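Local coordinates for protein putative TetR-family transcriptional regulator (Streptomyces coelicolor, PDB 2HXO) that probably binds DNA at regulatory regions as a TetR-family transcription factor, acting through a predicted helix-turn-helix motif, at residues A[113-116]-A[117-121]. Numbering follows the deposited sequence.
Sequences ATQL and SRTPW
Thr114 O accepts the backbone N-H of Arg118 at 2.9 Å, an i to i+4 helical bond with an N-H...O angle of 162°, and a weak bond from Ser117 N. The same Thr114 O also accepts from Thr119 OG1 at 3.2 Å. This hydroxyl sits above the carbonyl plane, on the opposite face from Arg118 N. A chi1 of -44° sets Thr119 OG1 beside its own N, within reach of Thr114 O, and leaves CG2 against Gln115 OE1. With an alanine here, lacking OG1 and CG2, Thr114 O would probably be left to its backbone donors, with a gap beside the Gln115 amide. Arg118 runs alongside Thr114, and a bend at chi3 (-44°) brings NH1, at the guanidinium edge, to Thr114 CB (3.1 Å) and CG2. Thr114 OG1 is hydrogen-bonded back along the helix, chiefly to Gln111 O and also to Thr110 O. Ser117 OG lies 2.7 Å from Ala113 O and has Asn167 OD1 of the second subunit as a hydrogen-bond partner. The contact lies in the C-terminal part of helix 107-118 and the loop after it, in the C-terminal TetR domain. Gln115 and Leu116 pack on helix 124-138, while Ala113, Ser117, Pro120 and Trp121 meet the second subunit.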
# COMPACT_ATOMS: atom_id res chain seq x y z
N ALA A 113 -7.08 3.76 3.38
CA ALA A 113 -7.49 2.70 2.47
C ALA A 113 -9.02 2.64 2.39
O ALA A 113 -9.59 2.47 1.31
CB ALA A 113 -6.95 1.35 2.95
N THR A 114 -9.67 2.78 3.54
CA THR A 114 -11.12 2.75 3.60
C THR A 114 -11.68 4.02 2.98
O THR A 114 -12.75 4.02 2.38
CB THR A 114 -11.61 2.64 5.06
OG1 THR A 114 -10.99 3.65 5.85
CG2 THR A 114 -11.26 1.27 5.62
N GLN A 115 -10.93 5.11 3.12
CA GLN A 115 -11.32 6.40 2.58
C GLN A 115 -11.36 6.35 1.06
O GLN A 115 -12.24 6.95 0.44
CB GLN A 115 -10.34 7.47 3.04
CG GLN A 115 -10.87 8.88 2.99
CD GLN A 115 -11.86 9.17 4.10
OE1 GLN A 115 -12.96 9.83 3.75
NE2 GLN A 115 -11.64 8.84 5.26
N LEU A 116 -10.42 5.63 0.46
CA LEU A 116 -10.34 5.54 -1.00
C LEU A 116 -11.09 4.33 -1.57
O LEU A 116 -11.15 4.16 -2.78
CB LEU A 116 -8.89 5.46 -1.45
CG LEU A 116 -7.88 6.38 -0.76
CD1 LEU A 116 -6.54 6.26 -1.47
CD2 LEU A 116 -8.36 7.81 -0.78
N SER A 117 -11.67 3.52 -0.70
CA SER A 117 -12.38 2.33 -1.15
C SER A 117 -13.89 2.38 -0.95
O SER A 117 -14.64 1.84 -1.77
CB SER A 117 -11.83 1.09 -0.45
OG SER A 117 -10.45 0.94 -0.71
N ARG A 118 -14.34 3.01 0.13
CA ARG A 118 -15.77 3.05 0.41
C ARG A 118 -16.32 4.42 0.76
O ARG A 118 -17.49 4.54 1.12
CB ARG A 118 -16.11 2.09 1.55
CG ARG A 118 -15.27 0.82 1.59
CD ARG A 118 -15.89 -0.22 2.53
NE ARG A 118 -16.34 0.38 3.79
CZ ARG A 118 -15.53 0.95 4.68
NH1 ARG A 118 -14.22 0.99 4.46
NH2 ARG A 118 -16.04 1.48 5.78
N THR A 119 -15.48 5.45 0.67
CA THR A 119 -15.92 6.80 1.02
C THR A 119 -15.93 7.75 -0.17
O THR A 119 -15.10 8.66 -0.26
CB THR A 119 -15.02 7.40 2.10
OG1 THR A 119 -14.79 6.41 3.11
CG2 THR A 119 -15.68 8.61 2.73
N PRO A 120 -16.89 7.57 -1.10
CA PRO A 120 -17.01 8.41 -2.29
C PRO A 120 -17.02 9.91 -2.00
O PRO A 120 -16.46 10.71 -2.76
CB PRO A 120 -18.34 7.94 -2.90
CG PRO A 120 -18.40 6.50 -2.50
CD PRO A 120 -17.95 6.55 -1.06
N TRP A 121 -17.67 10.30 -0.91
CA TRP A 121 -17.76 11.71 -0.55
C TRP A 121 -16.68 12.18 0.41
O TRP A 121 -16.75 13.30 0.93
CB TRP A 121 -19.15 12.00 0.01
CG TRP A 121 -20.16 12.27 -1.08
CD1 TRP A 121 -20.28 13.42 -1.82
CD2 TRP A 121 -21.12 11.35 -1.62
NE1 TRP A 121 -21.25 13.27 -2.78
CE2 TRP A 121 -21.78 12.01 -2.68
CE3 TRP A 121 -21.48 10.04 -1.30
CZ2 TRP A 121 -22.79 11.39 -3.43
CZ3 TRP A 121 -22.48 9.42 -2.05
CH2 TRP A 121 -23.12 10.10 -3.10